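Local structure of titin,Decorin,Titin (Homo sapiens, 6SDB) at residues Ser113-Gln118 / Glu191-Gly196; Val19-Thr24 / Ala70-Asn75; Gln121-Val126 / Leu159-Ile164; Pro8-Pro13 / Leu81-Gly86. The protein is an engineered chimera of the titin Z1Z2 immunoglobulin pair carrying a decorin-derived KLER peptide, probably intended as a building block for a self-assembling scaffold for stem cell applications. All coordinates share one frame; numbering follows the deposited sequence.

Along the chain, interactions 4 and 2 come first, with 2 nested inside the loop that 4 closes, and both lie in the first immunoglobulin I-set domain, their centres about 26 Å apart. Interactions 1 and 3 follow in the second domain, 3 nested inside the loop closed by 1. These two touch: Met-114 SD of interaction 1 lies 3.8 Å from Val-122 CG2 of interaction 3, so the sheet of 114-117 and 184-195 packs on the sheet of 122-131 and 159-164. Interactions 1 and 4 lie on opposite sides of the chain's centre, about 64 Å between centres, which reflects the extended two-domain shape of Z1Z2.

Interaction 1 (Ser113-Gln118 / Glu191-Gly196); sequences SMTVRQ and ELLVQG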
loop_
_atom_site.group_PDB
_atom_site.type_symbol
_atom_site.label_atom_id
_atom_site.label_comp_id
_atom_site.label_asym_id
_atom_site.label_seq_id
_atom_site.Cartn_x
_atom_site.Cartn_y
_atom_site.Cartn_z
ATOM N N SER A 113 16.650 -20.752 -12.410
ATOM C CA SER A 113 16.683 -22.220 -12.413
ATOM C C SER A 113 17.766 -22.745 -11.464
ATOM O O SER A 113 18.856 -22.172 -11.344
ATOM C CB SER A 113 16.919 -22.786 -13.815
ATOM O OG SER A 113 15.769 -22.658 -14.648
ATOM N N MET A 114 17.479 -23.860 -10.791
ATOM C CA MET A 114 18.342 -24.296 -9.694
ATOM C C MET A 114 18.527 -25.803 -9.692
ATOM O O MET A 114 17.585 -26.559 -9.946
ATOM C CB MET A 114 17.758 -23.879 -8.343
ATOM C CG MET A 114 17.467 -22.405 -8.234
ATOM S SD MET A 114 16.988 -21.946 -6.572
ATOM C CE MET A 114 18.429 -22.551 -5.670
ATOM N N THR A 115 19.744 -26.227 -9.366
ATOM C CA THR A 115 20.042 -27.622 -9.096
ATOM C C THR A 115 20.605 -27.725 -7.695
ATOM O O THR A 115 21.639 -27.123 -7.384
ATOM C CB THR A 115 21.006 -28.203 -10.112
ATOM O OG1 THR A 115 20.436 -28.040 -11.415
ATOM C CG2 THR A 115 21.197 -29.679 -9.840
ATOM N N VAL A 116 19.907 -28.478 -6.859
ATOM C CA VAL A 116 20.188 -28.581 -5.440
ATOM C C VAL A 116 20.214 -30.049 -5.074
ATOM O O VAL A 116 19.748 -30.907 -5.833
ATOM C CB VAL A 116 19.138 -27.852 -4.591
ATOM C CG1 VAL A 116 18.814 -26.498 -5.186
ATOM C CG2 VAL A 116 17.914 -28.685 -4.504
ATOM N N ARG A 117 20.771 -30.336 -3.901
ATOM C CA ARG A 117 20.690 -31.709 -3.440
ATOM C C ARG A 117 19.548 -32.021 -2.484
ATOM O O ARG A 117 18.965 -31.162 -1.810
ATOM C CB ARG A 117 22.011 -32.181 -2.877
ATOM C CG ARG A 117 22.170 -33.598 -3.327
ATOM C CD ARG A 117 23.546 -34.134 -3.361
ATOM N NE ARG A 117 23.384 -35.585 -3.429
ATOM C CZ ARG A 117 23.943 -36.451 -4.274
ATOM N NH1 ARG A 117 24.519 -36.035 -5.410
ATOM N NH2 ARG A 117 23.643 -37.725 -4.106
ATOM N N GLN A 118 19.267 -33.317 -2.426
ATOM C CA GLN A 118 18.175 -33.851 -1.637
ATOM C C GLN A 118 18.391 -33.479 -0.181
ATOM O O GLN A 118 19.501 -33.618 0.355
ATOM C CB GLN A 118 18.139 -35.371 -1.815
ATOM C CG GLN A 118 16.941 -36.056 -1.205
ATOM C CD GLN A 118 16.951 -37.572 -1.399
ATOM O OE1 GLN A 118 17.813 -38.129 -2.078
ATOM N NE2 GLN A 118 15.990 -38.246 -0.779
ATOM N N GLU A 191 13.436 -24.147 -14.119
ATOM C CA GLU A 191 13.518 -25.565 -13.813
ATOM C C GLU A 191 14.191 -25.775 -12.460
ATOM O O GLU A 191 15.156 -25.079 -12.114
ATOM C CB GLU A 191 14.272 -26.333 -14.885
ATOM C CG GLU A 191 14.254 -27.836 -14.665
ATOM C CD GLU A 191 12.952 -28.471 -15.104
ATOM O OE1 GLU A 191 12.076 -27.745 -15.615
ATOM O OE2 GLU A 191 12.806 -29.698 -14.944
ATOM N N LEU A 192 13.638 -26.694 -11.671
ATOM C CA LEU A 192 14.261 -27.119 -10.431
ATOM C C LEU A 192 14.612 -28.596 -10.544
ATOM O O LEU A 192 13.731 -29.430 -10.779
ATOM C CB LEU A 192 13.338 -26.882 -9.238
ATOM C CG LEU A 192 13.867 -27.466 -7.921
ATOM C CD1 LEU A 192 15.005 -26.611 -7.395
ATOM C CD2 LEU A 192 12.765 -27.596 -6.881
ATOM N N LEU A 193 15.889 -28.919 -10.362
ATOM C CA LEU A 193 16.350 -30.302 -10.324
ATOM C C LEU A 193 17.035 -30.558 -8.999
ATOM O O LEU A 193 17.953 -29.821 -8.623
ATOM C CB LEU A 193 17.337 -30.595 -11.445
ATOM C CG LEU A 193 16.868 -30.110 -12.797
ATOM C CD1 LEU A 193 18.075 -29.723 -13.626
ATOM C CD2 LEU A 193 16.061 -31.220 -13.436
ATOM N N VAL A 194 16.635 -31.630 -8.324
ATOM C CA VAL A 194 17.198 -31.996 -7.031
ATOM C C VAL A 194 17.768 -33.402 -7.171
ATOM O O VAL A 194 17.057 -34.336 -7.560
ATOM C CB VAL A 194 16.140 -31.875 -5.912
ATOM C CG1 VAL A 194 15.512 -30.471 -5.923
ATOM C CG2 VAL A 194 15.052 -32.775 -6.155
ATOM N N GLN A 195 19.060 -33.544 -6.912
ATOM C CA GLN A 195 19.722 -34.814 -7.155
ATOM C C GLN A 195 19.524 -35.803 -5.999
ATOM O O GLN A 195 19.449 -35.406 -4.835
ATOM C CB GLN A 195 21.198 -34.556 -7.402
ATOM C CG GLN A 195 21.918 -35.768 -7.945
ATOM C CD GLN A 195 23.360 -35.463 -8.286
ATOM O OE1 GLN A 195 23.800 -34.299 -8.271
ATOM N NE2 GLN A 195 24.132 -36.520 -8.496
ATOM N N GLY A 196 19.455 -37.109 -6.331
ATOM C CA GLY A 196 19.172 -38.175 -5.366
ATOM C C GLY A 196 20.236 -38.614 -4.364
ATOM O O GLY A 196 20.698 -37.812 -3.549
#
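Strands A' and G of the second immunoglobulin domain, in the titin part of the chimera, pair in parallel here, Met-114 to Arg-117 running beside Leu-192 to Gln-195. The strand axes approach to 4.6 Å at an angle of 22°. A side chain starts the pairing: Ser-113 OG, placed beside its own backbone N (chi1 -73°), accepts the N-H of Glu-191 at 2.8 Å from Glu-191 N, nearly straight at 171°. Backbone bonds then stagger: Met-114 N reaches Glu-191 O, Leu-193 N reaches Met-114 O at 2.9 Å, Val-116 N reaches Leu-193 O at 3.0 Å, and Gln-195 N reaches Val-116 O. The last, from Gln-118 N to Gln-195 O, is weak. On one face Val-116 and Val-194 stand side by side, pointing the same way, with CG2 of Val-116 against CG1 of Val-194 at 3.3 Å. Met-114 CB touches Leu-192 CD1 at 4.0 Å before its thioether bends off toward Leu-124 of strand 122-131. The other face carries Thr-115, whose OG1 lies 3.6 Å from Leu-193 CD1, and Gln-195, whose CG lies over one face of the poorly ordered Arg-117 guanidinium. The Glu-191 carboxylate turns away to Thr-174. A short outer strand joined in parallel to the last strand of the domain is typical of I-set immunoglobulin domains, which share it with the V-set.

Interaction 2 (Val19-Thr24 / Ala70-Asn75); sequences VLEGST and AVTKAN. With ACT (acetate ion), chain F.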
loop_
_atom_site.group_PDB
_atom_site.type_symbol
_atom_site.label_atom_id
_atom_site.label_comp_id
_atom_site.label_asym_id
_atom_site.label_seq_id
_atom_site.Cartn_x
_atom_site.Cartn_y
_atom_site.Cartn_z
ATOM N N VAL A 19 -2.066 10.313 -4.538
ATOM C CA VAL A 19 -2.491 9.069 -3.917
ATOM C C VAL A 19 -3.014 8.133 -5.001
ATOM O O VAL A 19 -3.687 8.578 -5.940
ATOM C CB VAL A 19 -3.547 9.369 -2.831
ATOM C CG1 VAL A 19 -4.366 8.157 -2.495
ATOM C CG2 VAL A 19 -2.856 9.928 -1.589
ATOM N N LEU A 20 -2.726 6.840 -4.868
ATOM C CA LEU A 20 -3.180 5.882 -5.869
ATOM C C LEU A 20 -4.659 5.579 -5.715
ATOM O O LEU A 20 -5.157 5.402 -4.601
ATOM C CB LEU A 20 -2.416 4.569 -5.740
ATOM C CG LEU A 20 -1.069 4.474 -6.419
ATOM C CD1 LEU A 20 -0.625 3.020 -6.451
ATOM C CD2 LEU A 20 -1.180 5.054 -7.802
ATOM N N GLU A 21 -5.344 5.463 -6.851
ATOM C CA GLU A 21 -6.758 5.096 -6.851
ATOM C C GLU A 21 -6.990 3.838 -6.016
ATOM O O GLU A 21 -6.206 2.886 -6.061
ATOM C CB GLU A 21 -7.243 4.885 -8.285
ATOM C CG GLU A 21 -8.731 4.948 -8.429
ATOM C CD GLU A 21 -9.160 5.519 -9.773
ATOM O OE1 GLU A 21 -8.332 5.497 -10.716
ATOM O OE2 GLU A 21 -10.332 5.984 -9.877
ATOM N N GLY A 22 -8.031 3.864 -5.191
ATOM C CA GLY A 22 -8.370 2.719 -4.375
ATOM C C GLY A 22 -7.733 2.672 -3.005
ATOM O O GLY A 22 -8.247 1.968 -2.123
ATOM N N SER A 23 -6.626 3.375 -2.800
ATOM C CA SER A 23 -5.977 3.388 -1.500
ATOM C C SER A 23 -6.680 4.357 -0.551
ATOM O O SER A 23 -7.679 4.995 -0.886
ATOM C CB SER A 23 -4.516 3.792 -1.641
ATOM O OG SER A 23 -4.428 5.160 -2.005
ATOM N N THR A 24 -6.130 4.481 0.651
ATOM C CA THR A 24 -6.679 5.342 1.689
ATOM C C THR A 24 -5.815 6.596 1.789
ATOM O O THR A 24 -4.639 6.517 2.156
ATOM C CB THR A 24 -6.707 4.626 3.038
ATOM O OG1 THR A 24 -7.457 3.410 2.923
ATOM C CG2 THR A 24 -7.332 5.525 4.083
ATOM N N ALA A 70 -10.690 4.078 0.349
ATOM C CA ALA A 70 -11.237 3.658 -0.946
ATOM C C ALA A 70 -11.315 4.828 -1.908
ATOM O O ALA A 70 -12.335 5.074 -2.557
ATOM C CB ALA A 70 -12.603 3.000 -0.772
ATOM N N VAL A 71 -10.229 5.593 -1.939
ATOM C CA VAL A 71 -10.220 6.860 -2.651
ATOM C C VAL A 71 -10.492 6.667 -4.132
ATOM O O VAL A 71 -10.100 5.660 -4.733
ATOM C CB VAL A 71 -8.891 7.573 -2.382
ATOM C CG1 VAL A 71 -7.733 7.050 -3.344
ATOM C CG2 VAL A 71 -9.142 9.043 -2.436
ATOM N N THR A 72 -11.216 7.612 -4.710
ATOM C CA THR A 72 -11.433 7.666 -6.141
ATOM C C THR A 72 -11.190 9.077 -6.650
ATOM O O THR A 72 -11.006 9.996 -5.855
ATOM C CB THR A 72 -12.830 7.179 -6.484
ATOM O OG1 THR A 72 -13.013 7.283 -7.893
ATOM C CG2 THR A 72 -13.880 8.031 -5.793
ATOM N N LYS A 73 -11.260 9.247 -7.983
ATOM C CA LYS A 73 -10.913 10.532 -8.593
ATOM C C LYS A 73 -11.851 11.646 -8.137
ATOM O O LYS A 73 -11.451 12.823 -8.081
ATOM C CB LYS A 73 -10.914 10.419 -10.129
ATOM C CG LYS A 73 -9.602 9.884 -10.736
ATOM C CD LYS A 73 -9.502 10.204 -12.231
ATOM C CE LYS A 73 -8.055 10.327 -12.757
ATOM N NZ LYS A 73 -7.294 9.059 -12.697
ATOM N N ALA A 74 -13.067 11.290 -7.733
ATOM C CA ALA A 74 -13.968 12.290 -7.204
ATOM C C ALA A 74 -13.478 12.875 -5.888
ATOM O O ALA A 74 -13.954 13.941 -5.491
ATOM C CB ALA A 74 -15.345 11.687 -7.022
ATOM N N ASN A 75 -12.544 12.213 -5.202
ATOM C CA ASN A 75 -11.993 12.753 -3.966
ATOM C C ASN A 75 -10.883 13.769 -4.188
ATOM O O ASN A 75 -10.491 14.450 -3.233
ATOM C CB ASN A 75 -11.479 11.620 -3.094
ATOM C CG ASN A 75 -12.578 10.718 -2.640
ATOM O OD1 ASN A 75 -12.539 9.516 -2.864
ATOM N ND2 ASN A 75 -13.586 11.296 -2.005
HETATM C C ACT F . -3.495 8.521 -14.576
HETATM O O ACT F . -4.698 8.725 -14.382
HETATM O OXT ACT F . -2.510 9.094 -14.052
HETATM C CH3 ACT F . -3.164 7.393 -15.593
HETATM O O HOH W 1 -12.702 7.253 -11.244
#
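The A'-B turn of the first titin immunoglobulin domain, a type II turn from Leu-20 to Ser-23, is clasped to the E-F loop through the backbone of Val-71. Val-71 N donates to Ser-23 O at 2.8 Å (166°), and Val-71 O accepts from Gly-22 N at 2.8 Å, so one residue of the loop grips two of the turn. Gly-22 takes a positive phi (90°), as the third residue of a type II turn does. Leu-20 O accepts twice, from Ser-23 N and from Ser-23 OG at 2.7 Å, the hydroxyl lying in the carbonyl plane on a lone pair. The Val-71 side chain packs under the turn: with CG1 set between its backbone N and carbonyl carbon (chi1 83°), that methyl meets Val-19 CG1 at 3.6 Å and Leu-20 O at 3.3 Å. The E-F loop is the site of the tyrosine corner of Ig domains, and here Tyr-79 OH bonds to Asn-75 O, while Asn-75 OD1 takes the N-H of Thr-72 at 3.0 Å from Thr-72 N. Toward solvent, a water joins Glu-21 OE2 to Thr-72 OG1, weakly at the threonine. Lys-73 NZ lies 4.2 Å from Glu-21 OE1, too far for a salt bridge; the ammonium donates to an acetate ion probably left from crystallisation.

Interaction 3 (Gln121-Val126 / Leu159-Ile164); sequences QVRLQV and LYSLLI
Leu-159 opens the antiparallel pairing of strand E with strand B of the second titin immunoglobulin domain by splaying its methyls along the Gln-125 amide, CD2 at 3.4 Å from Gln-125 OE1 and CD1 near NE2. Tyr-160 is a hydrogen-bonded partner of Val-126, N and O of each residue bonded to the other. Its CB touches Val-126 CG2, and with CG beside its own backbone N (chi1 -58°) the ring swings away to Val-136 and Phe-138 of the facing sheet. Ser-161, on the opposite face, sits in a non-hydrogen-bonded pair with Gln-125, its OG 3.8 Å from Gln-125 CG. Leu-162 returns to the face of Tyr-160; its O accepts from Leu-124 N at 2.7 Å (171°), its N donates to Leu-124 O, and its CD2 meets Leu-124 CD1 loosely at 4.2 Å. Both leucines rest on Tyr-175 of strand 173-181. Leu-163 faces the other way, and its CD1 touches two long side chains: it lies over one face of the Arg-123 guanidinium, 3.7 Å from Arg-123 NH2, and 3.7 Å from Gln-121 CG. Ile-164 closes the pairing, bonding to Val-122 through both N and O, with Ile-164 CB packed on Val-122 CG1 at 3.4 Å, the two side chains pointing the same way. The chemistry thus divides by face: aliphatic branches and the tyrosine build the sandwich core, whereas the outer face combines leucine methyls with polar amide and guanidinium groups that can also meet solvent.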
loop_
_atom_site.group_PDB
_atom_site.type_symbol
_atom_site.label_atom_id
_atom_site.label_comp_id
_atom_site.label_asym_id
_atom_site.label_seq_id
_atom_site.Cartn_x
_atom_site.Cartn_y
_atom_site.Cartn_z
ATOM N N GLN A 121 17.254 -27.073 1.607
ATOM C CA GLN A 121 16.163 -26.119 1.551
ATOM C C GLN A 121 16.347 -25.229 0.334
ATOM O O GLN A 121 17.453 -24.746 0.081
ATOM C CB GLN A 121 16.151 -25.297 2.831
ATOM C CG GLN A 121 15.543 -23.944 2.723
ATOM C CD GLN A 121 15.569 -23.263 4.069
ATOM O OE1 GLN A 121 15.243 -23.885 5.086
ATOM N NE2 GLN A 121 15.976 -21.990 4.097
ATOM N N VAL A 122 15.278 -25.009 -0.424
ATOM C CA VAL A 122 15.371 -24.202 -1.634
ATOM C C VAL A 122 14.330 -23.091 -1.588
ATOM O O VAL A 122 13.157 -23.318 -1.267
ATOM C CB VAL A 122 15.258 -25.041 -2.934
ATOM C CG1 VAL A 122 14.135 -26.008 -2.867
ATOM C CG2 VAL A 122 15.080 -24.131 -4.141
ATOM N N ARG A 123 14.767 -21.888 -1.933
ATOM C CA ARG A 123 13.915 -20.713 -1.956
ATOM C C ARG A 123 13.796 -20.251 -3.394
ATOM O O ARG A 123 14.806 -19.926 -4.028
ATOM C CB ARG A 123 14.509 -19.606 -1.087
ATOM C CG ARG A 123 13.592 -18.432 -0.869
ATOM C CD ARG A 123 14.240 -17.395 0.020
ATOM N NE ARG A 123 14.591 -17.927 1.335
ATOM C CZ ARG A 123 13.804 -17.857 2.408
ATOM N NH1 ARG A 123 12.602 -17.277 2.324
ATOM N NH2 ARG A 123 14.224 -18.365 3.567
ATOM N N LEU A 124 12.569 -20.217 -3.901
ATOM C CA LEU A 124 12.272 -19.724 -5.242
ATOM C C LEU A 124 11.629 -18.347 -5.105
ATOM O O LEU A 124 10.479 -18.241 -4.660
ATOM C CB LEU A 124 11.341 -20.684 -5.978
ATOM C CG LEU A 124 11.933 -22.019 -6.432
ATOM C CD1 LEU A 124 10.881 -22.773 -7.235
ATOM C CD2 LEU A 124 13.216 -21.807 -7.253
ATOM N N GLN A 125 12.348 -17.301 -5.519
ATOM C CA GLN A 125 11.915 -15.922 -5.310
ATOM C C GLN A 125 11.696 -15.207 -6.634
ATOM O O GLN A 125 12.408 -15.450 -7.612
ATOM C CB GLN A 125 12.923 -15.097 -4.509
ATOM C CG GLN A 125 13.154 -15.537 -3.102
ATOM C CD GLN A 125 13.939 -14.501 -2.307
ATOM O OE1 GLN A 125 13.831 -14.436 -1.083
ATOM N NE2 GLN A 125 14.719 -13.676 -3.004
ATOM N N VAL A 126 10.692 -14.341 -6.660
ATOM C CA VAL A 126 10.534 -13.350 -7.710
ATOM C C VAL A 126 10.292 -12.010 -7.037
ATOM O O VAL A 126 9.839 -11.943 -5.889
ATOM C CB VAL A 126 9.385 -13.691 -8.684
ATOM C CG1 VAL A 126 9.691 -14.988 -9.424
ATOM C CG2 VAL A 126 8.044 -13.776 -7.931
ATOM N N LEU A 159 8.424 -8.777 -2.959
ATOM C CA LEU A 159 9.194 -10.011 -3.057
ATOM C C LEU A 159 8.319 -11.198 -2.660
ATOM O O LEU A 159 7.777 -11.236 -1.551
ATOM C CB LEU A 159 10.445 -9.944 -2.189
ATOM C CG LEU A 159 11.271 -11.213 -2.338
ATOM C CD1 LEU A 159 12.464 -10.961 -3.244
ATOM C CD2 LEU A 159 11.689 -11.745 -0.974
ATOM N N TYR A 160 8.171 -12.150 -3.577
ATOM C CA TYR A 160 7.337 -13.332 -3.383
ATOM C C TYR A 160 8.208 -14.582 -3.412
ATOM O O TYR A 160 8.937 -14.808 -4.383
ATOM C CB TYR A 160 6.248 -13.411 -4.464
ATOM C CG TYR A 160 5.345 -12.196 -4.494
ATOM C CD1 TYR A 160 5.726 -11.035 -5.162
ATOM C CD2 TYR A 160 4.124 -12.203 -3.837
ATOM C CE1 TYR A 160 4.907 -9.929 -5.189
ATOM C CE2 TYR A 160 3.303 -11.107 -3.853
ATOM C CZ TYR A 160 3.692 -9.969 -4.530
ATOM O OH TYR A 160 2.857 -8.868 -4.541
ATOM N N SER A 161 8.108 -15.403 -2.369
ATOM C CA SER A 161 9.006 -16.528 -2.165
ATOM C C SER A 161 8.187 -17.790 -2.000
ATOM O O SER A 161 7.155 -17.778 -1.322
ATOM C CB SER A 161 9.880 -16.347 -0.923
ATOM O OG SER A 161 10.244 -14.994 -0.745
ATOM N N LEU A 162 8.598 -18.845 -2.695
ATOM C CA LEU A 162 8.212 -20.209 -2.364
ATOM C C LEU A 162 9.401 -20.859 -1.666
ATOM O O LEU A 162 10.514 -20.880 -2.207
ATOM C CB LEU A 162 7.819 -21.013 -3.604
ATOM C CG LEU A 162 7.835 -22.535 -3.376
ATOM C CD1 LEU A 162 6.833 -22.948 -2.289
ATOM C CD2 LEU A 162 7.562 -23.291 -4.681
ATOM N N LEU A 163 9.179 -21.373 -0.466
ATOM C CA LEU A 163 10.260 -21.980 0.294
ATOM C C LEU A 163 9.953 -23.456 0.462
ATOM O O LEU A 163 9.059 -23.827 1.231
ATOM C CB LEU A 163 10.442 -21.319 1.647
ATOM C CG LEU A 163 11.470 -22.111 2.443
ATOM C CD1 LEU A 163 12.815 -21.484 2.223
ATOM C CD2 LEU A 163 11.106 -22.190 3.922
ATOM N N ILE A 164 10.733 -24.286 -0.212
ATOM C CA ILE A 164 10.622 -25.732 -0.089
ATOM C C ILE A 164 11.477 -26.178 1.096
ATOM O O ILE A 164 12.697 -25.978 1.106
ATOM C CB ILE A 164 11.056 -26.415 -1.389
ATOM C CG1 ILE A 164 10.307 -25.785 -2.568
ATOM C CG2 ILE A 164 10.854 -27.922 -1.311
ATOM C CD1 ILE A 164 10.519 -26.504 -3.892
#

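Interaction 4 (Pro8-Pro13 / Leu81-Gly86); sequences PTFTQP and LKATNG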
loop_
_atom_site.group_PDB
_atom_site.type_symbol
_atom_site.label_atom_id
_atom_site.label_comp_id
_atom_site.label_asym_id
_atom_site.label_seq_id
_atom_site.Cartn_x
_atom_site.Cartn_y
_atom_site.Cartn_z
ATOM N N PRO A 8 -4.347 30.263 17.261
ATOM C CA PRO A 8 -4.049 28.914 16.782
ATOM C C PRO A 8 -2.940 28.931 15.760
ATOM O O PRO A 8 -2.747 29.901 15.027
ATOM C CB PRO A 8 -5.365 28.448 16.148
ATOM C CG PRO A 8 -6.362 29.395 16.591
ATOM C CD PRO A 8 -5.657 30.697 16.775
ATOM N N THR A 9 -2.189 27.845 15.737
ATOM C CA THR A 9 -1.174 27.715 14.715
ATOM C C THR A 9 -0.962 26.237 14.435
ATOM O O THR A 9 -1.269 25.377 15.270
ATOM C CB THR A 9 0.118 28.421 15.110
ATOM O OG1 THR A 9 0.893 28.630 13.924
ATOM C CG2 THR A 9 0.901 27.615 16.163
ATOM N N PHE A 10 -0.508 25.950 13.220
ATOM C CA PHE A 10 -0.258 24.581 12.805
ATOM C C PHE A 10 1.206 24.256 13.049
ATOM O O PHE A 10 2.090 24.806 12.395
ATOM C CB PHE A 10 -0.656 24.374 11.350
ATOM C CG PHE A 10 -2.117 24.308 11.157
ATOM C CD1 PHE A 10 -2.806 23.142 11.432
ATOM C CD2 PHE A 10 -2.819 25.418 10.723
ATOM C CE1 PHE A 10 -4.179 23.076 11.261
ATOM C CE2 PHE A 10 -4.198 25.365 10.551
ATOM C CZ PHE A 10 -4.881 24.192 10.819
ATOM N N THR A 11 1.446 23.368 14.014
ATOM C CA THR A 11 2.781 22.848 14.297
ATOM C C THR A 11 3.253 21.898 13.211
ATOM O O THR A 11 4.436 21.891 12.854
ATOM C CB THR A 11 2.725 22.108 15.634
ATOM O OG1 THR A 11 2.720 23.054 16.707
ATOM C CG2 THR A 11 3.868 21.143 15.783
ATOM N N GLN A 12 2.328 21.133 12.644
ATOM C CA GLN A 12 2.572 20.303 11.478
ATOM C C GLN A 12 1.402 20.628 10.564
ATOM O O GLN A 12 0.235 20.476 10.981
ATOM C CB GLN A 12 2.630 18.813 11.802
ATOM C CG GLN A 12 2.660 17.924 10.577
ATOM C CD GLN A 12 2.355 16.471 10.901
ATOM O OE1 GLN A 12 2.774 15.954 11.937
ATOM N NE2 GLN A 12 1.621 15.804 10.010
ATOM N N PRO A 13 1.650 21.155 9.375
ATOM C CA PRO A 13 0.563 21.504 8.466
ATOM C C PRO A 13 0.217 20.340 7.541
ATOM O O PRO A 13 0.927 19.335 7.460
ATOM C CB PRO A 13 1.179 22.661 7.678
ATOM C CG PRO A 13 2.633 22.243 7.553
ATOM C CD PRO A 13 2.968 21.447 8.784
ATOM N N LEU A 81 -8.032 22.744 6.610
ATOM C CA LEU A 81 -8.288 22.573 8.026
ATOM C C LEU A 81 -8.247 23.957 8.648
ATOM O O LEU A 81 -7.277 24.697 8.450
ATOM C CB LEU A 81 -7.244 21.652 8.648
ATOM C CG LEU A 81 -7.344 21.396 10.141
ATOM C CD1 LEU A 81 -8.726 20.823 10.477
ATOM C CD2 LEU A 81 -6.224 20.447 10.517
ATOM N N LYS A 82 -9.323 24.339 9.336
ATOM C CA LYS A 82 -9.410 25.633 10.001
ATOM C C LYS A 82 -9.440 25.414 11.511
ATOM O O LYS A 82 -10.288 24.678 12.010
ATOM C CB LYS A 82 -10.627 26.436 9.532
ATOM C CG LYS A 82 -10.490 26.972 8.096
ATOM C CD LYS A 82 -11.696 27.770 7.517
ATOM C CE LYS A 82 -11.460 28.151 6.002
ATOM N NZ LYS A 82 -10.330 29.115 5.647
ATOM N N ALA A 83 -8.496 26.034 12.224
ATOM C CA ALA A 83 -8.416 25.993 13.681
ATOM C C ALA A 83 -8.701 27.394 14.220
ATOM O O ALA A 83 -8.060 28.365 13.798
ATOM C CB ALA A 83 -7.036 25.508 14.140
ATOM N N THR A 84 -9.623 27.498 15.182
ATOM C CA THR A 84 -10.167 28.799 15.582
ATOM C C THR A 84 -10.328 28.909 17.088
ATOM O O THR A 84 -10.844 27.989 17.725
ATOM C CB THR A 84 -11.541 29.037 14.938
ATOM O OG1 THR A 84 -11.580 28.460 13.623
ATOM C CG2 THR A 84 -11.827 30.499 14.863
ATOM N N ASN A 85 -9.891 30.030 17.652
ATOM C CA ASN A 85 -10.279 30.423 19.004
ATOM C C ASN A 85 -10.430 31.938 19.024
ATOM O O ASN A 85 -10.410 32.593 17.977
ATOM C CB ASN A 85 -9.294 29.897 20.060
ATOM C CG ASN A 85 -7.861 30.351 19.831
ATOM O OD1 ASN A 85 -7.603 31.432 19.321
ATOM N ND2 ASN A 85 -6.920 29.510 20.222
ATOM N N GLY A 86 -10.585 32.501 20.226
ATOM C CA GLY A 86 -10.869 33.922 20.351
ATOM C C GLY A 86 -9.756 34.849 19.892
ATOM O O GLY A 86 -10.023 36.019 19.585
#
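Strand 8-10 runs roughly antiparallel to strand 81-85, at 152° with axes 6.8 Å apart at closest approach, and no hydrogen bond passes between them, so the two meet through side chains. Pro-8 packs its ring on strand 81-85, CB 3.9 Å from Ala-83 CB and CG 3.4 Å from Ala-83 O. The Asn-85 side chain meets the ring from the opposing strand, pointing against it, OD1 lying 3.3 Å from Pro-8 CD. The amide is committed to polar partners outside the pair: its ND2 donates to Pro-35 O and its OD1 accepts from Ser-87 N, which holds the side chain in place beside the proline. This is the first I-set domain of the titin part, where strand A (6-10) forms an edge of one sheet, hydrogen-bonded to strand B (25-34), and strand F (77-85) lies in the other; the contact is therefore packing between the two layers of the beta sandwich. Phe-10 carries the other half of it. With CG beside its own backbone N (chi1 -75°), the CE1-CZ end of the ring reaches Leu-81, CE1 lying 3.4 Å from Leu-81 CD2 and CZ 3.4 Å from Leu-81 O, while CZ also brushes Ala-83 CB at 4.2 Å. Leu-81, its CG swung opposite the backbone N (chi1 178°), continues inward to Val-39 and Trp-41. Just past Phe-10 the chain turns a corner, and a classic beta bulge follows, with Thr-11 and Gln-12 set together against His-30 of strand 25-34.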